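Local coordinates for alcohol oxidase (Myceliophthora thermophila, PDB 6F74), which probably oxidises an alcohol or related substrate with its bound flavin-adenine dinucleotide, as a member of the VAO-type, oxygen-dependent family of FAD-linked oxidoreductases, at residues 61-66 with 89-94; 332-337 with 369-374. One frame throughout, in Å; residues are numbered along the deposited sequence.

Interaction 1 (61-66 with 89-94); sequences SPIAQS and DFQTSD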
loop_
_atom_site.group_PDB
_atom_site.type_symbol
_atom_site.label_atom_id
_atom_site.label_comp_id
_atom_site.label_asym_id
_atom_site.label_seq_id
_atom_site.Cartn_x
_atom_site.Cartn_y
_atom_site.Cartn_z
ATOM N N SER A 61 21.914 10.394 0.384
ATOM C CA SER A 61 22.344 10.770 -0.947
ATOM C C SER A 61 21.368 10.221 -1.968
ATOM O O SER A 61 20.985 9.067 -1.848
ATOM C CB SER A 61 23.758 10.270 -1.265
ATOM O OG SER A 61 24.633 9.995 -0.194
ATOM N N PRO A 62 20.965 11.041 -2.963
ATOM C CA PRO A 62 20.070 10.533 -4.005
ATOM C C PRO A 62 20.552 9.222 -4.584
ATOM O O PRO A 62 21.725 9.073 -4.864
ATOM C CB PRO A 62 20.085 11.630 -5.086
ATOM C CG PRO A 62 20.515 12.862 -4.400
ATOM C CD PRO A 62 21.308 12.460 -3.148
ATOM N N ILE A 63 19.649 8.264 -4.718
ATOM C CA ILE A 63 20.013 6.890 -5.124
ATOM C C ILE A 63 20.909 6.871 -6.342
ATOM O O ILE A 63 21.948 6.207 -6.344
ATOM C CB ILE A 63 18.761 6.028 -5.330
ATOM C CG1 ILE A 63 17.932 5.922 -4.043
ATOM C CG2 ILE A 63 19.119 4.621 -5.755
ATOM C CD1 ILE A 63 18.596 5.258 -2.855
ATOM N N ALA A 64 20.534 7.668 -7.350
ATOM C CA ALA A 64 21.274 7.706 -8.614
ATOM C C ALA A 64 22.222 8.894 -8.806
ATOM O O ALA A 64 22.476 9.296 -9.966
ATOM C CB ALA A 64 20.266 7.670 -9.748
ATOM N N GLN A 65 22.766 9.458 -7.733
ATOM C CA GLN A 65 23.687 10.634 -7.868
ATOM C C GLN A 65 24.976 10.360 -8.653
ATOM O O GLN A 65 25.551 11.265 -9.267
ATOM C CB GLN A 65 24.033 11.260 -6.515
ATOM C CG GLN A 65 24.736 10.317 -5.534
ATOM C CD GLN A 65 25.310 11.032 -4.334
ATOM O OE1 GLN A 65 24.962 12.172 -4.022
ATOM N NE2 GLN A 65 26.123 10.325 -3.604
ATOM N N SER A 66 25.423 9.102 -8.646
ATOM C CA SER A 66 26.590 8.685 -9.420
ATOM C C SER A 66 26.445 8.820 -10.942
ATOM O O SER A 66 27.452 8.794 -11.651
ATOM C CB SER A 66 26.976 7.251 -9.052
ATOM O OG SER A 66 26.035 6.311 -9.534
ATOM N N ASP A 89 14.282 -5.155 -3.274
ATOM C CA ASP A 89 15.263 -5.281 -2.200
ATOM C C ASP A 89 16.296 -4.165 -2.300
ATOM O O ASP A 89 16.714 -3.583 -1.266
ATOM C CB ASP A 89 15.994 -6.636 -2.226
ATOM C CG ASP A 89 15.109 -7.780 -1.798
ATOM O OD1 ASP A 89 14.025 -7.523 -1.233
ATOM O OD2 ASP A 89 15.473 -8.941 -2.042
ATOM N N PHE A 90 16.711 -3.880 -3.529
ATOM C CA PHE A 90 17.652 -2.793 -3.769
ATOM C C PHE A 90 17.074 -1.487 -3.211
ATOM O O PHE A 90 17.752 -0.755 -2.520
ATOM C CB PHE A 90 17.976 -2.613 -5.251
ATOM C CG PHE A 90 18.738 -1.354 -5.530
ATOM C CD1 PHE A 90 20.102 -1.251 -5.164
ATOM C CD2 PHE A 90 18.100 -0.235 -6.078
ATOM C CE1 PHE A 90 20.802 -0.075 -5.378
ATOM C CE2 PHE A 90 18.818 0.936 -6.304
ATOM C CZ PHE A 90 20.150 1.016 -5.949
ATOM N N GLN A 91 15.814 -1.221 -3.521
ATOM C CA GLN A 91 15.148 -0.022 -3.011
ATOM C C GLN A 91 14.897 -0.029 -1.495
ATOM O O GLN A 91 15.003 1.016 -0.885
ATOM C CB GLN A 91 13.861 0.246 -3.768
ATOM C CG GLN A 91 14.046 0.554 -5.263
ATOM C CD GLN A 91 14.777 1.835 -5.567
ATOM O OE1 GLN A 91 15.131 2.591 -4.649
ATOM N NE2 GLN A 91 15.017 2.108 -6.883
ATOM N N THR A 92 14.613 -1.168 -0.866
ATOM C CA THR A 92 14.454 -1.188 0.594
ATOM C C THR A 92 15.757 -1.094 1.373
ATOM O O THR A 92 15.716 -0.830 2.575
ATOM C CB THR A 92 13.702 -2.441 1.094
ATOM O OG1 THR A 92 14.360 -3.631 0.610
ATOM C CG2 THR A 92 12.232 -2.416 0.645
ATOM N N SER A 93 16.895 -1.329 0.721
ATOM C CA SER A 93 18.211 -1.375 1.367
ATOM C C SER A 93 18.831 -0.005 1.669
ATOM O O SER A 93 19.670 0.110 2.549
ATOM C CB SER A 93 19.205 -2.143 0.474
ATOM O OG SER A 93 19.479 -1.405 -0.736
ATOM N N ASP A 94 18.418 1.025 0.921
ATOM C CA ASP A 94 18.885 2.386 1.135
ATOM C C ASP A 94 17.853 3.146 1.997
ATOM O O ASP A 94 16.645 2.949 1.835
ATOM C CB ASP A 94 19.011 3.073 -0.216
ATOM C CG ASP A 94 19.746 4.381 -0.121
ATOM O OD1 ASP A 94 19.177 5.377 0.413
ATOM O OD2 ASP A 94 20.920 4.411 -0.566
HETATM O O HOH W 1 22.100 6.218 -2.042
HETATM O O HOH W 2 20.951 7.865 1.309
#
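D94 OD1 is gripped by two donors, the backbone N-H of I96 and a water 3.2 Å from D94 OD1 that in turn accepts from S61 N at 2.9 Å. A second water donates both its bonds, to D94 OD2 at 2.6 Å and to S61 O at 3.1 Å, so both carboxylate oxygens are tied to S61 through water, which helps fix the rotation of the group. A first torsion that leaves CG anti to the backbone N (chi1 -168°) sets the D94 carboxylate where the two waters can join it to S61. I63 is the second residue of the type I beta turn from P62 to Q65, and the contact thus sets this turn, which follows strand 57-59, against the C-terminal end of helix 88-93. The apolar part falls to I63 CG2, which lies obliquely 3.7 Å from F90 CE2 as the two side chains slide past each other; V81 and W85 also touch I63. Near the helix end, S93 OG donates to F90 O at 2.6 Å, tilted 29° from the carbonyl plane. The amide of Q91 is held by W85 O and more weakly by R98 N, and the side chain of Q91 lies about 8 Å from the FAD.

Interaction 2 (332-337 with 369-374); sequences DAIAVL and SGYTHG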
loop_
_atom_site.group_PDB
_atom_site.type_symbol
_atom_site.label_atom_id
_atom_site.label_comp_id
_atom_site.label_asym_id
_atom_site.label_seq_id
_atom_site.Cartn_x
_atom_site.Cartn_y
_atom_site.Cartn_z
ATOM N N ASP A 332 -17.247 -5.465 -23.111
ATOM C CA ASP A 332 -18.588 -5.956 -22.749
ATOM C C ASP A 332 -18.445 -7.076 -21.701
ATOM O O ASP A 332 -19.123 -7.070 -20.677
ATOM C CB ASP A 332 -19.363 -6.503 -23.974
ATOM C CG ASP A 332 -19.808 -5.390 -24.966
ATOM O OD1 ASP A 332 -19.557 -4.196 -24.737
ATOM O OD2 ASP A 332 -20.430 -5.725 -25.985
ATOM N N ALA A 333 -17.551 -8.029 -21.976
ATOM C CA ALA A 333 -17.354 -9.196 -21.127
ATOM C C ALA A 333 -16.745 -8.811 -19.784
ATOM O O ALA A 333 -17.084 -9.401 -18.783
ATOM C CB ALA A 333 -16.475 -10.214 -21.836
ATOM N N ILE A 334 -15.865 -7.810 -19.772
ATOM C CA ILE A 334 -15.258 -7.303 -18.534
ATOM C C ILE A 334 -16.320 -6.618 -17.665
ATOM O O ILE A 334 -16.347 -6.796 -16.432
ATOM C CB ILE A 334 -14.057 -6.376 -18.838
ATOM C CG1 ILE A 334 -12.923 -7.251 -19.385
ATOM C CG2 ILE A 334 -13.598 -5.637 -17.585
ATOM C CD1 ILE A 334 -11.699 -6.518 -19.873
ATOM N N ALA A 335 -17.206 -5.872 -18.308
ATOM C CA ALA A 335 -18.348 -5.306 -17.619
ATOM C C ALA A 335 -19.208 -6.411 -16.984
ATOM O O ALA A 335 -19.519 -6.322 -15.813
ATOM C CB ALA A 335 -19.173 -4.449 -18.560
ATOM N N VAL A 336 -19.549 -7.447 -17.757
ATOM C CA VAL A 336 -20.329 -8.585 -17.250
ATOM C C VAL A 336 -19.624 -9.244 -16.071
ATOM O O VAL A 336 -20.246 -9.557 -15.077
ATOM C CB VAL A 336 -20.590 -9.659 -18.354
ATOM C CG1 VAL A 336 -21.112 -10.969 -17.761
ATOM C CG2 VAL A 336 -21.585 -9.142 -19.382
ATOM N N LEU A 337 -18.322 -9.463 -16.214
ATOM C CA LEU A 337 -17.509 -10.095 -15.195
ATOM C C LEU A 337 -17.558 -9.299 -13.895
ATOM O O LEU A 337 -17.679 -9.881 -12.810
ATOM C CB LEU A 337 -16.051 -10.238 -15.674
ATOM C CG LEU A 337 -15.008 -10.746 -14.670
ATOM C CD1 LEU A 337 -13.918 -11.552 -15.369
ATOM C CD2 LEU A 337 -14.339 -9.623 -13.862
ATOM N N SER A 369 -4.097 -7.300 -25.820
ATOM C CA SER A 369 -5.130 -6.795 -24.908
ATOM C C SER A 369 -5.773 -8.001 -24.207
ATOM O O SER A 369 -5.506 -9.159 -24.553
ATOM C CB SER A 369 -6.223 -6.023 -25.662
ATOM O OG SER A 369 -6.916 -6.881 -26.517
ATOM N N GLY A 370 -6.625 -7.720 -23.239
ATOM C CA GLY A 370 -7.374 -8.765 -22.574
ATOM C C GLY A 370 -7.509 -8.596 -21.085
ATOM O O GLY A 370 -7.201 -7.547 -20.528
ATOM N N TYR A 371 -7.995 -9.665 -20.466
ATOM C CA TYR A 371 -8.260 -9.720 -19.040
ATOM C C TYR A 371 -7.668 -11.015 -18.550
ATOM O O TYR A 371 -7.840 -12.049 -19.192
ATOM C CB TYR A 371 -9.782 -9.758 -18.760
ATOM C CG TYR A 371 -10.126 -10.107 -17.321
ATOM C CD1 TYR A 371 -10.098 -11.441 -16.851
ATOM C CD2 TYR A 371 -10.450 -9.103 -16.407
ATOM C CE1 TYR A 371 -10.380 -11.734 -15.508
ATOM C CE2 TYR A 371 -10.729 -9.396 -15.086
ATOM C CZ TYR A 371 -10.705 -10.703 -14.641
ATOM O OH TYR A 371 -11.030 -10.938 -13.327
ATOM N N THR A 372 -7.040 -10.974 -17.382
ATOM C CA THR A 372 -6.548 -12.176 -16.755
ATOM C C THR A 372 -6.767 -12.093 -15.265
ATOM O O THR A 372 -6.788 -11.005 -14.706
ATOM C CB THR A 372 -5.042 -12.426 -17.072
ATOM O OG1 THR A 372 -4.736 -13.758 -16.711
ATOM C CG2 THR A 372 -4.136 -11.516 -16.338
ATOM N N HIS A 373 -6.932 -13.227 -14.601
ATOM C CA HIS A 373 -6.984 -13.234 -13.138
ATOM C C HIS A 373 -6.463 -14.500 -12.491
ATOM O O HIS A 373 -6.417 -15.549 -13.124
ATOM C CB HIS A 373 -8.386 -12.844 -12.602
ATOM C CG HIS A 373 -9.418 -13.940 -12.553
ATOM N ND1 HIS A 373 -10.732 -13.701 -12.867
ATOM C CD2 HIS A 373 -9.376 -15.225 -12.116
ATOM C CE1 HIS A 373 -11.440 -14.804 -12.696
ATOM N NE2 HIS A 373 -10.642 -15.749 -12.244
ATOM N N GLY A 374 -6.065 -14.341 -11.225
ATOM C CA GLY A 374 -5.778 -15.418 -10.287
ATOM C C GLY A 374 -6.735 -15.244 -9.108
ATOM O O GLY A 374 -6.546 -14.339 -8.265
#
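Helix 328-346 lies over one side of strand 370-378, and the two backbones come nearest where the CA atoms of I334 and Y371 stand 7.4 Å apart. Residues one helical turn apart, I334 and L337, both reach the same tyrosine, and no hydrogen bond crosses between the segments. L337 and Y371 approach from opposite directions, and the leucine arrives over a face of the ring. Its CD1 methyl sits 3.7 Å from the centroid of the Y371 ring and 25° off the normal, which makes a CH-pi contact. The methyl is displaced toward the rim, hence the closest approach of 3.4 Å from L337 CD1 to Y371 CZ, while L337 CD2 lies 3.6 Å from Y371 OH. I334 deals with the root of the same side chain: its chain is extended beyond CG1 (chi2 174°), which brings I334 CD1 to 3.9 Å from Y371 CB. The far end of the tyrosine is held by its own strand. Y371 OH and H373 ND1 share a hydrogen bond of 2.8 Å lying in the plane of both rings, and Y371 and H373, two residues apart, turn to the helix side together. This bond satisfies the hydroxyl of a buried residue and should limit rotation of the phenol. The imidazole itself stacks with F375 and meets the ring of H314 at about 60°; it also touches L392 of helix 382-396, as L337 does. From the neighbouring strand 311-320, I318 touches Y371 and L316 touches L337. Such packing of helices 328-346 and 382-396 on the seven-stranded antiparallel sheet through aliphatic and aromatic side chains is an alpha+beta arrangement, consistent with the substrate-binding domain of VAO-type oxidases.

In the fold
The two contacts lie in series and illustrate how a chain can close short loops separately in different parts of one fold. After strand 57-59, interaction 1 brings residues 89-94 back against 61-66, enclosing a 22-residue excursion that holds helix 75-84. Only after the chain has built the strands of the FAD-binding part does interaction 2 begin: helix 328-346 is followed by strand 349-356, and strand 370-378 then returns against the helix, closing a loop of 31 residues in the seven-stranded antiparallel sheet. Neither loop encloses or crosses the other. The centres of interactions 1 and 2 are 37 Å apart, and the nearest atoms of interactions 1 and 2 are about 23 Å apart.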